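Local coordinates for cellulosome protein dockerin type I (Clostridium thermocellum, PDB 2WZ8) that probably binds carbohydrate as a family 35 carbohydrate-binding module, a calcium-containing beta-sandwich domain of a cellulosomal protein, at residues A[12-17]-A[34-39]; A[65-70]-A[111-116]; A[84-89]-A[138-143]. All blocks are in the same frame, centred on the assembly; numbering follows the deposited sequence.

Interaction 1. Residues A[12-17]-A[34-39]; sequences EAEDPA and GGQYVG. With CA (calcium ion), chain B.
The backbone O of Gln36 and the carboxylates of Glu12 and Glu14 close on one calcium ion, a metal site, probably structural, of this beta-sandwich carbohydrate-binding module. Gln36 O lies 2.3 Å from the calcium. Glu14 chelates it with both carboxylate oxygens, OE1 and OE2, whereas Glu12 gives OE1 alone, at 2.3 Å from the ion. Ser33 and Asp142 supply the other three ligands, for a total of seven. The metal explains why Glu14 OE1 and Gln36 O, two acceptors, can sit 3.1 Å apart: the cation between them probably offsets their repulsion. Residues 12-15 form a type I beta turn, closed by Asp15 N on Glu12 O, which brings the two glutamates round to the same ion. Glu14 CG stands between its own backbone N and carbonyl carbon (chi1 64°), and a second bend at chi2 turns the carboxylate back to the calcium. Its aliphatic part crosses the Gln36 side chain at a slant, with Glu14 CG 3.6 Å from Gln36 CB; carboxylate and amide planes are 49° apart. Further along strand 36-39, Ala13 CB packs on Val38 CG2 at 3.8 Å, and strand 49-56 lines this apolar side through Leu49 and Phe51. Away from the metal, one water bridges the segments, donating to Glu14 O at 2.9 Å and accepting from Gln36 NE2 at 3.2 Å.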
ATOM      1  N   GLU A  12      -3.017  -9.363  -1.728  1.00 10.05           N
ATOM      2  CA  GLU A  12      -1.791  -9.356  -0.932  1.00  9.79           C
ATOM      3  C   GLU A  12      -0.766  -8.461  -1.592  1.00  9.46           C
ATOM      4  O   GLU A  12      -0.608  -8.475  -2.816  1.00 10.27           O
ATOM      5  CB  GLU A  12      -1.231 -10.762  -0.777  1.00 10.27           C
ATOM      6  CG  GLU A  12      -2.114 -11.661   0.050  1.00 11.37           C
ATOM      7  CD  GLU A  12      -2.165 -11.355   1.565  1.00 12.63           C
ATOM      8  OE1 GLU A  12      -1.376 -10.512   2.064  1.00 11.99           O
ATOM      9  OE2 GLU A  12      -3.031 -11.999   2.249  1.00 16.38           O
ATOM     10  N   ALA A  13      -0.019  -7.709  -0.792  1.00  9.51           N
ATOM     11  CA  ALA A  13       1.024  -6.852  -1.345  1.00  9.26           C
ATOM     12  C   ALA A  13       2.068  -7.684  -2.138  1.00  9.01           C
ATOM     13  O   ALA A  13       2.586  -7.286  -3.175  1.00 11.02           O
ATOM     14  CB  ALA A  13       1.690  -6.082  -0.220  1.00  9.49           C
ATOM     15  N   GLU A  14       2.372  -8.858  -1.601  1.00  9.25           N
ATOM     16  CA  GLU A  14       3.374  -9.778  -2.151  1.00 10.66           C
ATOM     17  C   GLU A  14       2.873 -10.634  -3.311  1.00 11.42           C
ATOM     18  O   GLU A  14       3.605 -11.455  -3.845  1.00 13.12           O
ATOM     19  CB  GLU A  14       3.892 -10.716  -1.063  1.00 11.02           C
ATOM     20  CG  GLU A  14       2.823 -11.674  -0.478  1.00 12.37           C
ATOM     21  CD  GLU A  14       2.036 -11.138   0.716  1.00 11.50           C
ATOM     22  OE1 GLU A  14       1.964  -9.888   0.910  1.00 11.05           O
ATOM     23  OE2 GLU A  14       1.476 -11.953   1.474  1.00 12.10           O
ATOM     24  N   ASP A  15       1.611 -10.455  -3.677  1.00 11.12           N
ATOM     25  CA  ASP A  15       1.033 -11.213  -4.804  1.00 12.76           C
ATOM     26  C   ASP A  15       1.999 -11.149  -5.988  1.00 12.40           C
ATOM     27  O   ASP A  15       2.470 -10.071  -6.345  1.00 12.44           O
ATOM     28  CB  ASP A  15      -0.310 -10.593  -5.194  1.00 12.64           C
ATOM     29  CG  ASP A  15      -1.085 -11.369  -6.244  1.00 14.51           C
ATOM     30  OD1 ASP A  15      -0.506 -11.958  -7.144  1.00 18.98           O
ATOM     31  OD2 ASP A  15      -2.313 -11.304  -6.185  1.00 18.94           O
ATOM     32  N   PRO A  16       2.293 -12.294  -6.625  1.00 13.42           N
ATOM     33  CA  PRO A  16       3.310 -12.254  -7.694  1.00 13.55           C
ATOM     34  C   PRO A  16       2.852 -11.550  -8.969  1.00 13.09           C
ATOM     35  O   PRO A  16       3.654 -11.258  -9.857  1.00 13.45           O
ATOM     36  CB  PRO A  16       3.623 -13.736  -7.911  1.00 14.41           C
ATOM     37  CG  PRO A  16       2.409 -14.411  -7.531  1.00 14.47           C
ATOM     38  CD  PRO A  16       1.924 -13.683  -6.309  1.00 14.88           C
ATOM     39  N   ALA A  17       1.569 -11.208  -9.023  1.00 12.36           N
ATOM     40  CA  ALA A  17       1.036 -10.393 -10.127  1.00 12.60           C
ATOM     41  C   ALA A  17       1.453  -8.929 -10.042  1.00 12.70           C
ATOM     42  O   ALA A  17       1.415  -8.201 -11.012  1.00 14.71           O
ATOM     43  CB  ALA A  17      -0.481 -10.474 -10.156  1.00 13.95           C
ATOM     44  N   GLY A  34      -0.802 -13.871   4.884  1.00 13.02           N
ATOM     45  CA  GLY A  34      -0.108 -14.637   3.863  1.00 13.43           C
ATOM     46  C   GLY A  34       1.348 -14.937   4.172  1.00 13.46           C
ATOM     47  O   GLY A  34       2.061 -15.578   3.372  1.00 16.56           O
ATOM     48  N   GLY A  35       1.782 -14.476   5.333  1.00 13.93           N
ATOM     49  CA  GLY A  35       3.143 -14.642   5.806  1.00 14.36           C
ATOM     50  C   GLY A  35       4.199 -13.780   5.147  1.00 14.42           C
ATOM     51  O   GLY A  35       5.399 -13.950   5.358  1.00 14.76           O
ATOM     52  N   GLN A  36       3.744 -12.781   4.422  1.00 13.27           N
ATOM     53  CA  GLN A  36       4.668 -11.839   3.769  1.00 12.38           C
ATOM     54  C   GLN A  36       4.065 -10.442   3.720  1.00  9.89           C
ATOM     55  O   GLN A  36       2.832 -10.254   3.816  1.00 10.40           O
ATOM     56  CB  GLN A  36       4.971 -12.259   2.313  1.00 12.72           C
ATOM     57  CG  GLN A  36       5.710 -13.571   2.111  1.00 16.59           C
ATOM     58  CD  GLN A  36       5.943 -13.788   0.607  1.00 20.26           C
ATOM     59  OE1 GLN A  36       6.831 -13.199   0.040  1.00 26.54           O
ATOM     60  NE2 GLN A  36       5.130 -14.597  -0.017  1.00 26.74           N
ATOM     61  N   TYR A  37       4.950  -9.490   3.456  1.00 10.02           N
ATOM     62  CA  TYR A  37       4.616  -8.060   3.248  1.00  9.48           C
ATOM     63  C   TYR A  37       5.601  -7.485   2.263  1.00  9.36           C
ATOM     64  O   TYR A  37       6.554  -8.167   1.834  1.00 10.61           O
ATOM     65  CB  TYR A  37       4.600  -7.268   4.548  1.00  9.44           C
ATOM     66  CG  TYR A  37       5.974  -7.126   5.124  1.00  9.30           C
ATOM     67  CD1 TYR A  37       6.748  -6.006   4.856  1.00 10.56           C
ATOM     68  CD2 TYR A  37       6.521  -8.133   5.909  1.00 12.96           C
ATOM     69  CE1 TYR A  37       8.030  -5.899   5.310  1.00 11.29           C
ATOM     70  CE2 TYR A  37       7.835  -8.015   6.394  1.00 12.80           C
ATOM     71  CZ  TYR A  37       8.557  -6.899   6.105  1.00 11.96           C
ATOM     72  OH  TYR A  37       9.852  -6.757   6.566  1.00 16.27           O
ATOM     73  N   VAL A  38       5.360  -6.240   1.853  1.00  9.37           N
ATOM     74  CA  VAL A  38       6.313  -5.509   1.003  1.00  9.68           C
ATOM     75  C   VAL A  38       6.870  -4.342   1.786  1.00 10.38           C
ATOM     76  O   VAL A  38       6.146  -3.565   2.355  1.00 10.14           O
ATOM     77  CB  VAL A  38       5.687  -5.090  -0.348  1.00  9.75           C
ATOM     78  CG1 VAL A  38       6.648  -4.204  -1.122  1.00 10.28           C
ATOM     79  CG2 VAL A  38       5.370  -6.301  -1.145  1.00 11.13           C
ATOM     80  N   GLY A  39       8.201  -4.267   1.829  1.00 10.58           N
ATOM     81  CA  GLY A  39       8.938  -3.226   2.540  1.00 11.47           C
ATOM     82  C   GLY A  39       9.768  -2.397   1.587  1.00 10.43           C
ATOM     83  O   GLY A  39       9.864  -2.676   0.395  1.00 11.31           O
TER
HETATM   84 CA    CA B1149       0.665 -10.074   3.002  1.00 10.14          CA
HETATM   85  O   HOH W   1       4.904 -13.935  -3.141  1.00 32.89           O

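Interaction 2. Residues A[65-70]-A[111-116]; sequences VVQFAN and YRTDII. With MG (magnesium ion), chain C.
An antiparallel strand pair at the edge of the four-stranded sheet of the sandwich joins residues 65-69 to 112-116 and carries a magnesium ion on its outer strand. Val66 pairs with Asp114 and Phe68 with Arg112 as hydrogen-bonded pairs, each closed by two backbone bonds; the shortest runs from Val66 N to Asp114 O, 2.8 Å. On the face of Val65, Gln67 and Thr113, Val65 CG1 reaches Thr113 CB at 3.7 Å. The other face carries Phe68, whose chi1 of 71° brings the ring across toward the neighbouring strand, so that its edge meets the backbone of Thr113 and Asp114, with CE2 3.8 Å from Thr113 C. Phe102 and Phe103 make edge-to-face contacts with the same ring, while Val66 CG2 packs against Ile116 CD1. At the strand end Ala69 CB makes an off-centre CH-pi contact with Tyr111, 4.2 Å from the ring centroid; the Tyr111 hydroxyl is bonded to Asp29. Asp114 OD1 binds magnesium at 2.1 Å, and five waters complete an octahedral shell. Water 2 donates to Asp114 OD2, and water 3 to Ile115 O at 2.6 Å. Asp114 OD2 also pairs with His100. With one direct protein ligand, and waters that tie back to Asp114 OD2 and Ile115 O, the magnesium is consistent with a peripheral site.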
ATOM      1  N   VAL A  65      -9.144  -0.573   2.003  1.00 11.02           N
ATOM      2  CA  VAL A  65      -8.673  -0.852   3.345  1.00 11.13           C
ATOM      3  C   VAL A  65      -7.229  -1.359   3.223  1.00 10.88           C
ATOM      4  O   VAL A  65      -6.974  -2.407   2.619  1.00 11.79           O
ATOM      5  CB  VAL A  65      -9.515  -1.958   4.040  1.00 11.93           C
ATOM      6  CG1 VAL A  65      -9.029  -2.136   5.507  1.00 14.68           C
ATOM      7  CG2 VAL A  65     -11.006  -1.645   3.993  1.00 15.76           C
ATOM      8  N   VAL A  66      -6.308  -0.600   3.771  1.00  9.68           N
ATOM      9  CA  VAL A  66      -4.882  -0.904   3.690  1.00  8.84           C
ATOM     10  C   VAL A  66      -4.432  -1.459   5.024  1.00  9.24           C
ATOM     11  O   VAL A  66      -4.597  -0.821   6.068  1.00 10.46           O
ATOM     12  CB  VAL A  66      -4.060   0.362   3.341  1.00  9.28           C
ATOM     13  CG1 VAL A  66      -2.552   0.050   3.229  1.00 10.19           C
ATOM     14  CG2 VAL A  66      -4.550   1.031   2.037  1.00 11.59           C
ATOM     15  N   GLN A  67      -3.855  -2.649   4.975  1.00  8.91           N
ATOM     16  CA  GLN A  67      -3.242  -3.269   6.164  1.00  8.71           C
ATOM     17  C   GLN A  67      -1.740  -3.068   6.094  1.00  7.69           C
ATOM     18  O   GLN A  67      -1.117  -3.400   5.110  1.00  9.07           O
ATOM     19  CB  GLN A  67      -3.606  -4.743   6.304  1.00  9.26           C
ATOM     20  CG  GLN A  67      -3.077  -5.360   7.598  1.00 10.23           C
ATOM     21  CD  GLN A  67      -3.775  -6.619   8.004  1.00 10.53           C
ATOM     22  OE1 GLN A  67      -3.165  -7.713   8.058  1.00 13.69           O
ATOM     23  NE2 GLN A  67      -5.047  -6.494   8.301  1.00 13.89           N
ATOM     24  N   PHE A  68      -1.196  -2.504   7.156  1.00  9.16           N
ATOM     25  CA  PHE A  68       0.169  -1.952   7.132  1.00  8.36           C
ATOM     26  C   PHE A  68       0.827  -2.011   8.505  1.00  9.45           C
ATOM     27  O   PHE A  68       0.134  -2.137   9.528  1.00 10.16           O
ATOM     28  CB  PHE A  68       0.132  -0.496   6.611  1.00  9.50           C
ATOM     29  CG  PHE A  68      -0.474   0.474   7.591  1.00  9.99           C
ATOM     30  CD1 PHE A  68       0.325   1.166   8.486  1.00  9.88           C
ATOM     31  CD2 PHE A  68      -1.852   0.613   7.673  1.00 10.32           C
ATOM     32  CE1 PHE A  68      -0.211   1.997   9.432  1.00 11.06           C
ATOM     33  CE2 PHE A  68      -2.405   1.426   8.644  1.00 10.58           C
ATOM     34  CZ  PHE A  68      -1.582   2.130   9.513  1.00 11.79           C
ATOM     35  N   ALA A  69       2.157  -1.848   8.504  1.00  9.76           N
ATOM     36  CA  ALA A  69       2.935  -1.663   9.731  1.00 10.26           C
ATOM     37  C   ALA A  69       3.776  -0.408   9.607  1.00  9.77           C
ATOM     38  O   ALA A  69       4.287  -0.107   8.550  1.00 10.70           O
ATOM     39  CB  ALA A  69       3.777  -2.885  10.057  1.00 11.80           C
ATOM     40  N   ASN A  70       3.915   0.296  10.720  1.00 10.60           N
ATOM     41  CA  ASN A  70       4.735   1.503  10.788  1.00 11.26           C
ATOM     42  C   ASN A  70       5.199   1.738  12.214  1.00 12.08           C
ATOM     43  O   ASN A  70       4.401   2.142  13.042  1.00 12.66           O
ATOM     44  CB  ASN A  70       3.963   2.750  10.315  1.00 11.61           C
ATOM     45  CG  ASN A  70       4.696   4.050  10.679  1.00 12.24           C
ATOM     46  OD1 ASN A  70       5.924   4.041  10.837  1.00 12.62           O
ATOM     47  ND2 ASN A  70       3.956   5.138  10.838  1.00 12.42           N
ATOM     48  N   TYR A 111       0.367  -5.157  12.589  1.00 10.84           N
ATOM     49  CA  TYR A 111      -0.360  -4.745  11.390  1.00  9.88           C
ATOM     50  C   TYR A 111      -1.762  -4.269  11.736  1.00  9.77           C
ATOM     51  O   TYR A 111      -2.510  -4.967  12.412  1.00 11.78           O
ATOM     52  CB  TYR A 111      -0.437  -5.888  10.359  1.00 10.95           C
ATOM     53  CG  TYR A 111       0.925  -6.302   9.873  1.00 10.29           C
ATOM     54  CD1 TYR A 111       1.519  -5.682   8.778  1.00 10.56           C
ATOM     55  CD2 TYR A 111       1.627  -7.316  10.493  1.00 11.51           C
ATOM     56  CE1 TYR A 111       2.773  -6.036   8.336  1.00 12.14           C
ATOM     57  CE2 TYR A 111       2.905  -7.667  10.062  1.00 10.89           C
ATOM     58  CZ  TYR A 111       3.467  -7.040   8.963  1.00 11.80           C
ATOM     59  OH  TYR A 111       4.742  -7.399   8.545  1.00 14.16           O
ATOM     60  N   ARG A 112      -2.039  -3.042  11.332  1.00  9.81           N
ATOM     61  CA  ARG A 112      -3.351  -2.432  11.541  0.50  9.98           C
ATOM     62  C   ARG A 112      -3.888  -1.968  10.199  1.00  9.88           C
ATOM     63  O   ARG A 112      -3.240  -2.132   9.162  1.00 10.43           O
ATOM     64  CB  ARG A 112      -3.288  -1.237  12.524  0.50 10.22           C
ATOM     65  CG  ARG A 112      -2.932  -1.611  13.972  0.50 10.79           C
ATOM     66  CD  ARG A 112      -4.172  -1.964  14.858  0.50 11.50           C
ATOM     67  NE  ARG A 112      -4.571  -3.339  14.667  0.50 13.40           N
ATOM     68  CZ  ARG A 112      -3.906  -4.376  15.177  0.50 12.81           C
ATOM     69  NH1 ARG A 112      -2.818  -4.166  15.930  0.50 11.59           N
ATOM     70  NH2 ARG A 112      -4.343  -5.608  14.947  0.50 15.06           N
ATOM     71  N   THR A 113      -5.092  -1.413  10.209  1.00 10.56           N
ATOM     72  CA  THR A 113      -5.739  -0.962   8.957  1.00 11.50           C
ATOM     73  C   THR A 113      -6.124   0.504   9.012  1.00 10.72           C
ATOM     74  O   THR A 113      -6.416   1.104  10.067  1.00 11.08           O
ATOM     75  CB  THR A 113      -6.974  -1.782   8.599  1.00 12.36           C
ATOM     76  OG1 THR A 113      -7.953  -1.649   9.626  1.00 14.72           O
ATOM     77  CG2 THR A 113      -6.609  -3.265   8.427  1.00 12.62           C
ATOM     78  N   ASP A 114      -6.161   1.072   7.820  1.00 11.26           N
ATOM     79  CA  ASP A 114      -6.749   2.408   7.592  1.00 12.10           C
ATOM     80  C   ASP A 114      -7.398   2.424   6.225  1.00 12.14           C
ATOM     81  O   ASP A 114      -7.103   1.592   5.375  1.00 13.04           O
ATOM     82  CB  ASP A 114      -5.704   3.510   7.718  1.00 12.79           C
ATOM     83  CG  ASP A 114      -6.311   4.850   8.068  1.00 13.83           C
ATOM     84  OD1 ASP A 114      -7.552   4.972   8.327  1.00 15.10           O
ATOM     85  OD2 ASP A 114      -5.533   5.829   8.062  1.00 16.96           O
ATOM     86  N   ILE A 115      -8.332   3.340   6.064  1.00 14.16           N
ATOM     87  CA  ILE A 115      -9.156   3.412   4.856  1.00 15.33           C
ATOM     88  C   ILE A 115      -8.839   4.652   4.064  1.00 15.33           C
ATOM     89  O   ILE A 115      -8.717   5.771   4.587  1.00 17.11           O
ATOM     90  CB  ILE A 115     -10.658   3.389   5.206  1.00 17.06           C
ATOM     91  CG1 ILE A 115     -10.993   2.139   6.028  1.00 19.81           C
ATOM     92  CG2 ILE A 115     -11.548   3.512   3.929  1.00 19.87           C
ATOM     93  CD1 ILE A 115     -12.399   2.136   6.696  1.00 24.07           C
ATOM     94  N   ILE A 116      -8.741   4.423   2.774  1.00 14.69           N
ATOM     95  CA  ILE A 116      -8.497   5.466   1.789  1.00 15.60           C
ATOM     96  C   ILE A 116      -9.502   5.314   0.657  1.00 15.29           C
ATOM     97  O   ILE A 116      -9.628   4.252   0.082  1.00 15.22           O
ATOM     98  CB  ILE A 116      -7.072   5.396   1.176  1.00 16.17           C
ATOM     99  CG1 ILE A 116      -5.980   5.469   2.252  1.00 18.27           C
ATOM    100  CG2 ILE A 116      -6.882   6.485   0.148  1.00 19.60           C
ATOM    101  CD1 ILE A 116      -4.617   5.155   1.739  1.00 22.03           C
TER
HETATM  102 MG    MG C1150      -8.862   6.559   8.830  1.00 28.84          MG
HETATM  103  O   HOH W   2      -6.956   7.985   8.916  1.00 31.18           O
HETATM  104  O   HOH W   3      -8.970   7.144   6.823  1.00 26.26           O
HETATM  105  O   HOH W   4     -10.307   5.040   8.362  1.00 31.50           O
HETATM  106  O   HOH W   5      -8.566   5.729  10.808  1.00 30.56           O
HETATM  107  O   HOH W   6     -10.143   7.990   9.308  1.00 30.02           O

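Interaction 3. Residues A[84-89]-A[138-143]; sequences VDRYCS and APNIDK. With CA (calcium ion), chain B.
Arg86 NH1 donates a weak hydrogen bond to Ala138 O, 2.9 Å away with an N-H...O angle of only 130°. The arginine chain runs extended from CG to NE alongside the Ala138-Pro139 peptide, so its aliphatic part shares the contact: Arg86 CD lies 3.5 Å from Ala138 O, and Arg86 CB is 4.0 Å from Pro139 CD. Two residues along strand 86-89, Cys88 presses on the same corner, its SG 3.5 Å from Ala138 CB. That sulfur sits opposite the backbone N across the Cys88 side-chain bond (chi1 -164°), and Cys88 CB beside it touches Pro139 CD at 4.1 Å. Between these two side chains the backbone joins in, Ala138 CA making a CH...O contact of 3.4 Å with Tyr87 O.

A second shell probably steadies both sides. Arg86 NE forms a salt bridge with Glu72, which probably holds the guanidinium more firmly than the weak bond to Ala138 does. Phe102 and Phe129 pack on Cys88, while Phe68 and Phe102 meet Pro139. Beyond the proline the chain enters strand 140-143, where Asp142 and Lys143 both face Gln67 in a classic beta bulge. Asp142 binds calcium through OD1 at 2.2 Å and through its backbone O at 2.5 Å. The contact thus joins strand 86-92 of one sheet to the loop leading into strand 140-147 of the other, a link between the two layers of the beta-sandwich.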
ATOM      1  N   VAL A  84       6.082   8.531  14.919  1.00 20.96           N
ATOM      2  CA  VAL A  84       5.682   9.380  13.817  1.00 20.14           C
ATOM      3  C   VAL A  84       4.897   8.639  12.752  1.00 18.30           C
ATOM      4  O   VAL A  84       4.962   7.430  12.622  1.00 16.79           O
ATOM      5  CB  VAL A  84       6.856  10.074  13.160  1.00 21.24           C
ATOM      6  CG1 VAL A  84       7.529  11.028  14.174  1.00 22.80           C
ATOM      7  CG2 VAL A  84       7.830   9.064  12.577  1.00 20.74           C
ATOM      8  N   ASP A  85       4.159   9.430  12.004  1.00 17.29           N
ATOM      9  CA  ASP A  85       3.388   8.962  10.877  1.00 16.01           C
ATOM     10  C   ASP A  85       4.380   8.717   9.748  1.00 15.26           C
ATOM     11  O   ASP A  85       5.443   9.340   9.674  1.00 18.18           O
ATOM     12  CB  ASP A  85       2.367  10.012  10.441  1.00 16.61           C
ATOM     13  CG  ASP A  85       1.150  10.136  11.360  1.00 20.19           C
ATOM     14  OD1 ASP A  85       1.018   9.444  12.388  1.00 19.17           O
ATOM     15  OD2 ASP A  85       0.275  10.973  10.992  1.00 24.99           O
ATOM     16  N   ARG A  86       4.023   7.809   8.857  1.00 13.83           N
ATOM     17  CA  ARG A  86       4.699   7.624   7.570  1.00 13.31           C
ATOM     18  C   ARG A  86       3.764   8.027   6.454  1.00 13.70           C
ATOM     19  O   ARG A  86       2.601   7.620   6.395  1.00 14.78           O
ATOM     20  CB  ARG A  86       5.136   6.173   7.382  1.00 12.78           C
ATOM     21  CG  ARG A  86       6.472   5.861   7.994  1.00 13.00           C
ATOM     22  CD  ARG A  86       7.019   4.506   7.637  1.00 12.27           C
ATOM     23  NE  ARG A  86       8.449   4.395   7.917  1.00 13.36           N
ATOM     24  CZ  ARG A  86       9.258   3.461   7.432  1.00 13.80           C
ATOM     25  NH1 ARG A  86       8.788   2.508   6.647  1.00 15.73           N
ATOM     26  NH2 ARG A  86      10.546   3.464   7.788  1.00 15.91           N
ATOM     27  N   TYR A  87       4.303   8.836   5.562  1.00 12.60           N
ATOM     28  CA  TYR A  87       3.549   9.321   4.394  1.00 13.43           C
ATOM     29  C   TYR A  87       3.667   8.348   3.246  1.00 12.15           C
ATOM     30  O   TYR A  87       4.704   7.786   2.992  1.00 12.05           O
ATOM     31  CB  TYR A  87       4.098  10.686   3.979  1.00 14.08           C
ATOM     32  CG  TYR A  87       3.381  11.360   2.820  1.00 15.81           C
ATOM     33  CD1 TYR A  87       2.245  12.120   3.033  1.00 16.50           C
ATOM     34  CD2 TYR A  87       3.843  11.235   1.533  1.00 18.03           C
ATOM     35  CE1 TYR A  87       1.610  12.751   2.016  1.00 17.26           C
ATOM     36  CE2 TYR A  87       3.180  11.870   0.468  1.00 18.90           C
ATOM     37  CZ  TYR A  87       2.064  12.615   0.729  1.00 18.33           C
ATOM     38  OH  TYR A  87       1.417  13.259  -0.305  1.00 20.85           O
ATOM     39  N   CYS A  88       2.578   8.200   2.530  1.00 12.14           N
ATOM     40  CA  CYS A  88       2.570   7.509   1.259  1.00 12.66           C
ATOM     41  C   CYS A  88       1.770   8.226   0.198  1.00 12.22           C
ATOM     42  O   CYS A  88       0.705   8.737   0.486  1.00 13.80           O
ATOM     43  CB  CYS A  88       2.038   6.083   1.433  1.00 14.63           C
ATOM     44  SG  CYS A  88       2.369   4.946   0.091  1.00 18.46           S
ATOM     45  N   SER A  89       2.295   8.212  -1.024  1.00 11.94           N
ATOM     46  CA  SER A  89       1.578   8.670  -2.211  1.00 12.26           C
ATOM     47  C   SER A  89       0.858   7.472  -2.805  1.00 11.92           C
ATOM     48  O   SER A  89       1.425   6.390  -2.951  1.00 12.90           O
ATOM     49  CB  SER A  89       2.575   9.210  -3.277  1.00 12.50           C
ATOM     50  OG  SER A  89       3.280  10.350  -2.803  1.00 15.33           O
ATOM     51  N   ALA A 138       7.182   5.074   2.934  1.00 13.09           N
ATOM     52  CA  ALA A 138       5.818   4.586   3.194  1.00 11.98           C
ATOM     53  C   ALA A 138       5.816   3.517   4.283  1.00 11.20           C
ATOM     54  O   ALA A 138       6.844   2.925   4.564  1.00 11.59           O
ATOM     55  CB  ALA A 138       5.196   3.998   1.906  1.00 12.35           C
ATOM     56  N   PRO A 139       4.669   3.285   4.914  1.00 11.35           N
ATOM     57  CA  PRO A 139       4.605   2.102   5.763  1.00 10.41           C
ATOM     58  C   PRO A 139       4.881   0.838   4.948  1.00 10.80           C
ATOM     59  O   PRO A 139       4.746   0.817   3.714  1.00 11.49           O
ATOM     60  CB  PRO A 139       3.158   2.084   6.234  1.00 10.92           C
ATOM     61  CG  PRO A 139       2.416   2.783   5.179  1.00 12.99           C
ATOM     62  CD  PRO A 139       3.330   3.842   4.664  1.00 11.34           C
ATOM     63  N   ASN A 140       5.207  -0.220   5.678  1.00 10.03           N
ATOM     64  CA  ASN A 140       5.235  -1.570   5.089  1.00  9.75           C
ATOM     65  C   ASN A 140       3.785  -1.989   4.809  1.00  9.50           C
ATOM     66  O   ASN A 140       2.914  -1.817   5.653  1.00 10.74           O
ATOM     67  CB  ASN A 140       5.915  -2.558   6.026  1.00  9.99           C
ATOM     68  CG  ASN A 140       7.375  -2.285   6.214  1.00 10.66           C
ATOM     69  OD1 ASN A 140       7.965  -1.494   5.476  1.00 11.88           O
ATOM     70  ND2 ASN A 140       7.971  -2.951   7.179  1.00 13.27           N
ATOM     71  N   ILE A 141       3.538  -2.528   3.627  1.00  9.21           N
ATOM     72  CA  ILE A 141       2.186  -2.879   3.193  1.00  9.18           C
ATOM     73  C   ILE A 141       2.025  -4.385   3.174  1.00  8.32           C
ATOM     74  O   ILE A 141       2.813  -5.099   2.564  1.00  9.57           O
ATOM     75  CB  ILE A 141       1.818  -2.269   1.847  1.00  9.38           C
ATOM     76  CG1 ILE A 141       2.084  -0.752   1.841  1.00 12.35           C
ATOM     77  CG2 ILE A 141       0.372  -2.630   1.436  1.00 10.41           C
ATOM     78  CD1 ILE A 141       1.209   0.046   2.661  1.00 16.47           C
ATOM     79  N   ASP A 142       1.014  -4.853   3.900  1.00  9.20           N
ATOM     80  CA  ASP A 142       0.694  -6.291   4.008  1.00  8.93           C
ATOM     81  C   ASP A 142      -0.257  -6.766   2.894  1.00  8.89           C
ATOM     82  O   ASP A 142      -0.021  -7.756   2.179  1.00 10.08           O
ATOM     83  CB  ASP A 142       0.125  -6.557   5.401  1.00  9.61           C
ATOM     84  CG  ASP A 142      -0.168  -8.013   5.679  1.00  9.52           C
ATOM     85  OD1 ASP A 142       0.194  -8.889   4.854  1.00 10.60           O
ATOM     86  OD2 ASP A 142      -0.690  -8.278   6.788  1.00 10.96           O
ATOM     87  N   LYS A 143      -1.359  -6.052   2.785  1.00  8.97           N
ATOM     88  CA  LYS A 143      -2.431  -6.333   1.821  1.00  9.46           C
ATOM     89  C   LYS A 143      -3.360  -5.127   1.739  1.00 10.20           C
ATOM     90  O   LYS A 143      -3.293  -4.228   2.558  1.00  9.77           O
ATOM     91  CB  LYS A 143      -3.235  -7.587   2.210  1.00 10.44           C
ATOM     92  CG  LYS A 143      -3.902  -7.509   3.531  1.00 10.82           C
ATOM     93  CD  LYS A 143      -4.903  -8.642   3.735  1.00 12.14           C
ATOM     94  CE  LYS A 143      -5.458  -8.696   5.132  1.00 14.30           C
ATOM     95  NZ  LYS A 143      -6.548  -9.720   5.326  1.00 19.73           N
TER
HETATM   96 CA    CA B1149       0.665 -10.074   3.002  1.00 10.14          CA

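Interactions 2 and 3 have centres about 8 Å apart, and interaction 1 lies about 14 Å from the centre of each. Strand 140-147 ties them together: it neighbours strand 60-69 in the four-stranded sheet, with Gln67 bonded to the backbone of Asp142 and Lys143, and it reaches interaction 1 through Ala13, Val38 and the shared calcium. Strand 86-92 belongs to the five-stranded sheet, so interaction 3 connects the two layers. Along the chain interaction 1 closes first, and the segments of interactions 2 and 3 then alternate. Calcium thereby joins the early loops to the last strand, whereas magnesium sits on outer strand 112-120.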